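Local coordinates for UPF0255 protein frsA (Vibrio vulnificus, PDB 4I4C), which probably hydrolyses carboxylic esters, as a FrsA-family carboxylesterase of the alpha/beta-hydrolase clan, at residues Glu287-Cys292 with Thr354-Leu359; Leu359-Glu364 with Leu402-Lys407. All blocks are in the same frame, centred on the assembly; numbering follows the deposited sequence.

Interaction 1: Glu287-Cys292 with Thr354-Leu359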
loop_
_atom_site.group_PDB
_atom_site.type_symbol
_atom_site.label_atom_id
_atom_site.label_comp_id
_atom_site.label_asym_id
_atom_site.label_seq_id
_atom_site.Cartn_x
_atom_site.Cartn_y
_atom_site.Cartn_z
ATOM N N GLU A 287 -14.745 -8.802 19.075
ATOM C CA GLU A 287 -16.196 -8.666 18.933
ATOM C C GLU A 287 -16.541 -7.701 17.813
ATOM O O GLU A 287 -17.426 -7.966 16.984
ATOM C CB GLU A 287 -16.840 -8.195 20.243
ATOM C CG GLU A 287 -17.105 -9.334 21.238
ATOM C CD GLU A 287 -18.008 -10.404 20.645
ATOM O OE1 GLU A 287 -19.136 -10.058 20.227
ATOM O OE2 GLU A 287 -17.586 -11.582 20.583
ATOM N N LYS A 288 -15.827 -6.579 17.804
ATOM C CA LYS A 288 -16.047 -5.525 16.828
ATOM C C LYS A 288 -15.637 -5.936 15.420
ATOM O O LYS A 288 -16.203 -5.442 14.453
ATOM C CB LYS A 288 -15.303 -4.252 17.233
ATOM C CG LYS A 288 -15.791 -3.628 18.528
ATOM C CD LYS A 288 -14.866 -2.512 18.962
ATOM C CE LYS A 288 -15.156 -2.073 20.385
ATOM N NZ LYS A 288 -14.061 -1.218 20.939
ATOM N N ILE A 289 -14.650 -6.824 15.300
ATOM C CA ILE A 289 -14.210 -7.294 13.986
ATOM C C ILE A 289 -14.919 -8.597 13.631
ATOM O O ILE A 289 -14.804 -9.585 14.349
ATOM C CB ILE A 289 -12.686 -7.508 13.933
ATOM C CG1 ILE A 289 -11.948 -6.180 14.128
ATOM C CG2 ILE A 289 -12.273 -8.171 12.624
ATOM C CD1 ILE A 289 -12.529 -5.051 13.293
ATOM N N LYS A 290 -15.651 -8.589 12.523
ATOM C CA LYS A 290 -16.436 -9.747 12.099
ATOM C C LYS A 290 -15.705 -10.627 11.084
ATOM O O LYS A 290 -16.013 -11.811 10.943
ATOM C CB LYS A 290 -17.767 -9.277 11.513
ATOM C CG LYS A 290 -18.666 -8.563 12.524
ATOM C CD LYS A 290 -18.903 -9.441 13.767
ATOM C CE LYS A 290 -19.952 -8.853 14.715
ATOM N NZ LYS A 290 -19.653 -7.427 15.100
ATOM N N ALA A 291 -14.742 -10.043 10.371
ATOM C CA ALA A 291 -13.993 -10.784 9.356
ATOM C C ALA A 291 -12.696 -10.077 9.021
ATOM O O ALA A 291 -12.643 -8.859 9.064
ATOM C CB ALA A 291 -14.829 -10.946 8.092
ATOM N N CYS A 292 -11.664 -10.846 8.679
ATOM C CA CYS A 292 -10.385 -10.288 8.253
ATOM C C CYS A 292 -9.806 -11.078 7.073
ATOM O O CYS A 292 -9.874 -12.307 7.035
ATOM C CB CYS A 292 -9.385 -10.241 9.425
ATOM S SG CYS A 292 -7.706 -9.621 8.971
ATOM N N THR A 354 -8.514 -16.448 17.990
ATOM C CA THR A 354 -9.445 -15.339 17.848
ATOM C C THR A 354 -10.769 -15.834 17.255
ATOM O O THR A 354 -10.796 -16.767 16.446
ATOM C CB THR A 354 -8.823 -14.145 17.030
ATOM O OG1 THR A 354 -9.847 -13.201 16.682
ATOM C CG2 THR A 354 -8.128 -14.646 15.773
ATOM N N LYS A 355 -11.868 -15.220 17.680
ATOM C CA LYS A 355 -13.192 -15.567 17.176
ATOM C C LYS A 355 -13.362 -15.054 15.743
ATOM O O LYS A 355 -14.236 -15.513 15.002
ATOM C CB LYS A 355 -14.255 -14.966 18.096
ATOM C CG LYS A 355 -15.684 -15.266 17.719
ATOM C CD LYS A 355 -16.616 -14.564 18.678
ATOM C CE LYS A 355 -18.053 -14.779 18.280
ATOM N NZ LYS A 355 -18.956 -14.056 19.206
ATOM N N VAL A 356 -12.518 -14.089 15.377
ATOM C CA VAL A 356 -12.483 -13.528 14.024
ATOM C C VAL A 356 -11.991 -14.547 13.004
ATOM O O VAL A 356 -10.879 -15.064 13.113
ATOM C CB VAL A 356 -11.568 -12.290 13.939
ATOM C CG1 VAL A 356 -11.649 -11.673 12.533
ATOM C CG2 VAL A 356 -11.948 -11.268 15.017
ATOM N N PRO A 357 -12.830 -14.854 12.012
ATOM C CA PRO A 357 -12.343 -15.718 10.942
ATOM C C PRO A 357 -11.422 -14.913 10.017
ATOM O O PRO A 357 -11.817 -13.891 9.451
ATOM C CB PRO A 357 -13.631 -16.163 10.251
ATOM C CG PRO A 357 -14.597 -15.071 10.495
ATOM C CD PRO A 357 -14.213 -14.405 11.788
ATOM N N ILE A 358 -10.175 -15.355 9.917
ATOM C CA ILE A 358 -9.188 -14.710 9.069
ATOM C C ILE A 358 -8.860 -15.604 7.882
ATOM O O ILE A 358 -8.501 -16.772 8.054
ATOM C CB ILE A 358 -7.871 -14.445 9.836
ATOM C CG1 ILE A 358 -8.133 -13.602 11.082
ATOM C CG2 ILE A 358 -6.830 -13.785 8.918
ATOM C CD1 ILE A 358 -6.970 -13.555 12.039
ATOM N N LEU A 359 -8.995 -15.057 6.681
ATOM C CA LEU A 359 -8.513 -15.719 5.481
ATOM C C LEU A 359 -7.174 -15.093 5.141
ATOM O O LEU A 359 -7.082 -13.882 4.956
ATOM C CB LEU A 359 -9.491 -15.513 4.326
ATOM C CG LEU A 359 -8.981 -15.885 2.934
ATOM C CD1 LEU A 359 -8.776 -17.379 2.834
ATOM C CD2 LEU A 359 -9.931 -15.386 1.838
#
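The carbonyl oxygen of P357 accepts two N-H groups: the backbone N of C292, 3.1 Å from P357 O, and the indole NE1 of W408 on helix 394-413. The bond from C292 is nearly straight, 162° at the hydrogen. C292 answers with its own carbonyl: C292 O lies 2.9 Å from L359 N. The same oxygen receives a C-H...O contact, I358 CA to C292 O, at 3.2 Å. These links set C292 beside I358 in parallel pairing, where strands 291-295 and 358-363 first come together as neighbours in the central sheet. The side chains of C292 and I358 share one face, with C292 CB against I358 CG1.

V356 packs just before this pairing. Its CG1, turned anti to the backbone N (chi1 -176°), meets I289 CG2 at 3.6 Å and also reaches C292 CB, while V356 CG2 rests 3.4 Å from I289 O. S282 of helix 273-284 touches I289, C292 and V356, and M278 of that helix also meets C292. P357 sets its ring CD 3.3 Å from K290 O, and E412 of helix 394-413 packs on both P357 and A291. K290 folds its own chain back, so that NZ bonds to E287 O at 3.0 Å as well as to H264 O.

Farther out, the extended chain of K355 crosses E287, and the bend at chi2 of E287 (-58°) brings its carboxylate near: K355 NZ makes a 3.1 Å salt bridge with E287 OE2, on the syn lone pair of that oxygen. The contact thus grades from an exposed ion pair, probably weakened by solvent, to buried backbone polar atoms whose hydrogen bonds fix the strand register.

Interaction 2: Leu359-Glu364 with Leu402-Lys407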
loop_
_atom_site.group_PDB
_atom_site.type_symbol
_atom_site.label_atom_id
_atom_site.label_comp_id
_atom_site.label_asym_id
_atom_site.label_seq_id
_atom_site.Cartn_x
_atom_site.Cartn_y
_atom_site.Cartn_z
ATOM N N LEU A 359 -8.995 -15.057 6.681
ATOM C CA LEU A 359 -8.513 -15.719 5.481
ATOM C C LEU A 359 -7.174 -15.093 5.141
ATOM O O LEU A 359 -7.082 -13.882 4.956
ATOM C CB LEU A 359 -9.491 -15.513 4.326
ATOM C CG LEU A 359 -8.981 -15.885 2.934
ATOM C CD1 LEU A 359 -8.776 -17.379 2.834
ATOM C CD2 LEU A 359 -9.931 -15.386 1.838
ATOM N N ALA A 360 -6.142 -15.922 5.054
ATOM C CA ALA A 360 -4.780 -15.445 4.903
ATOM C C ALA A 360 -4.152 -16.060 3.661
ATOM O O ALA A 360 -3.923 -17.269 3.592
ATOM C CB ALA A 360 -3.965 -15.774 6.149
ATOM N N MET A 361 -3.884 -15.216 2.669
ATOM C CA MET A 361 -3.412 -15.686 1.387
ATOM C C MET A 361 -2.125 -14.993 1.007
ATOM O O MET A 361 -1.844 -13.875 1.446
ATOM C CB MET A 361 -4.457 -15.383 0.310
ATOM C CG MET A 361 -5.864 -15.857 0.671
ATOM S SD MET A 361 -7.140 -15.321 -0.485
ATOM C CE MET A 361 -7.278 -13.587 -0.101
ATOM N N SER A 362 -1.357 -15.672 0.173
ATOM C CA SER A 362 -0.267 -15.049 -0.552
ATOM C C SER A 362 -0.047 -15.877 -1.801
ATOM O O SER A 362 -0.518 -17.017 -1.882
ATOM C CB SER A 362 1.003 -14.993 0.296
ATOM O OG SER A 362 1.598 -16.276 0.390
ATOM N N LEU A 363 0.647 -15.300 -2.785
ATOM C CA LEU A 363 0.921 -16.004 -4.024
ATOM C C LEU A 363 2.063 -16.995 -3.824
ATOM O O LEU A 363 2.968 -16.758 -3.023
ATOM C CB LEU A 363 1.230 -15.013 -5.158
ATOM C CG LEU A 363 0.054 -14.355 -5.891
ATOM C CD1 LEU A 363 -0.937 -13.695 -4.958
ATOM C CD2 LEU A 363 0.557 -13.345 -6.930
ATOM N N GLU A 364 2.010 -18.109 -4.550
ATOM C CA GLU A 364 3.047 -19.132 -4.457
ATOM C C GLU A 364 4.439 -18.552 -4.661
ATOM O O GLU A 364 4.695 -17.847 -5.636
ATOM C CB GLU A 364 2.803 -20.247 -5.473
ATOM C CG GLU A 364 3.800 -21.390 -5.347
ATOM C CD GLU A 364 3.579 -22.492 -6.368
ATOM O OE1 GLU A 364 2.413 -22.734 -6.758
ATOM O OE2 GLU A 364 4.580 -23.114 -6.785
ATOM N N LEU A 402 -8.568 -12.054 -4.781
ATOM C CA LEU A 402 -9.589 -11.052 -4.554
ATOM C C LEU A 402 -10.984 -11.646 -4.621
ATOM O O LEU A 402 -11.892 -11.193 -3.916
ATOM C CB LEU A 402 -9.457 -9.931 -5.588
ATOM C CG LEU A 402 -9.632 -8.555 -4.968
ATOM C CD1 LEU A 402 -8.541 -8.334 -3.925
ATOM C CD2 LEU A 402 -9.603 -7.475 -6.036
ATOM N N ASP A 403 -11.174 -12.648 -5.475
ATOM C CA ASP A 403 -12.466 -13.337 -5.529
ATOM C C ASP A 403 -12.763 -14.090 -4.219
ATOM O O ASP A 403 -13.894 -14.071 -3.719
ATOM C CB ASP A 403 -12.546 -14.284 -6.737
ATOM C CG ASP A 403 -12.675 -13.536 -8.070
ATOM O OD1 ASP A 403 -13.006 -12.324 -8.055
ATOM O OD2 ASP A 403 -12.452 -14.167 -9.131
ATOM N N LEU A 404 -11.739 -14.746 -3.679
ATOM C CA LEU A 404 -11.812 -15.450 -2.396
ATOM C C LEU A 404 -12.067 -14.495 -1.231
ATOM O O LEU A 404 -12.737 -14.842 -0.242
ATOM C CB LEU A 404 -10.497 -16.188 -2.150
ATOM C CG LEU A 404 -10.278 -17.432 -3.010
ATOM C CD1 LEU A 404 -8.848 -17.900 -2.893
ATOM C CD2 LEU A 404 -11.226 -18.538 -2.583
ATOM N N ALA A 405 -11.507 -13.294 -1.362
ATOM C CA ALA A 405 -11.648 -12.240 -0.369
ATOM C C ALA A 405 -13.086 -11.774 -0.268
ATOM O O ALA A 405 -13.640 -11.662 0.825
ATOM C CB ALA A 405 -10.760 -11.062 -0.736
ATOM N N ILE A 406 -13.682 -11.469 -1.413
ATOM C CA ILE A 406 -15.035 -10.935 -1.428
ATOM C C ILE A 406 -16.041 -12.008 -0.968
ATOM O O ILE A 406 -17.026 -11.700 -0.283
ATOM C CB ILE A 406 -15.382 -10.294 -2.803
ATOM C CG1 ILE A 406 -15.203 -8.771 -2.744
ATOM C CG2 ILE A 406 -16.807 -10.590 -3.209
ATOM C CD1 ILE A 406 -13.936 -8.305 -2.055
ATOM N N LYS A 407 -15.778 -13.264 -1.319
ATOM C CA LYS A 407 -16.623 -14.373 -0.853
ATOM C C LYS A 407 -16.591 -14.511 0.668
ATOM O O LYS A 407 -17.622 -14.749 1.310
ATOM C CB LYS A 407 -16.230 -15.706 -1.508
ATOM C CG LYS A 407 -16.965 -15.983 -2.810
ATOM C CD LYS A 407 -18.485 -15.931 -2.621
ATOM C CE LYS A 407 -18.965 -16.947 -1.583
ATOM N NZ LYS A 407 -20.451 -17.088 -1.563
#
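M361 reaches from strand 358-363 to L404 and A405 on helix 394-413. Its CB points toward the helix, and CG runs alongside L359 of its own strand, M361 CG lying 3.9 Å from L359 CG. SD then meets L404 CB at 3.8 Å and L404 CD1 at 3.9 Å, the two side chains crossing at a slant. There the chain bends (chi3 -73°), turning the terminal CE away from L404 to A405 CB, 4.3 Å off. The thioether also lies against L359, with M361 SD 3.6 Å from L359 CD2. That methyl rests on the backbone of the helix, 3.5 Å from L404 O and 4.1 Å from L404 CB.

V293 of the adjoining strand touches L359, M361 and A405 and extends the apolar layer. Strand and helix segments run almost exactly antiparallel, at 174°, with axes 9.8 Å apart, as befits a helix lying on an alpha/beta sheet. L402 points away from the strand and belongs to the pocket holding the polyether ligand. Between 359-364 and 402-407 the hold rests on shape and burial; the helix's directional bond to this region comes from W408, just beyond.

From the N terminus, the chain first supplies 287-292, leading from helix 273-284 into strand 291-295. The 61 residues that follow, with 21 in helices, form a loop closed by interaction 1, when strand 358-363 arrives beside strand 291-295. Interaction 2 opens on that same strand at L359, the shared residue, and closes a second loop of 37 residues, which contains helix 371-379 and strand 385-389 before helix 394-413 returns. The loops follow one another in series, neither nesting nor crossing, and the contact centres lie about 15 Å apart. Interaction 1 joins neighbouring strands edge to edge; interaction 2 fastens the C-terminal helix over one face of their sheet.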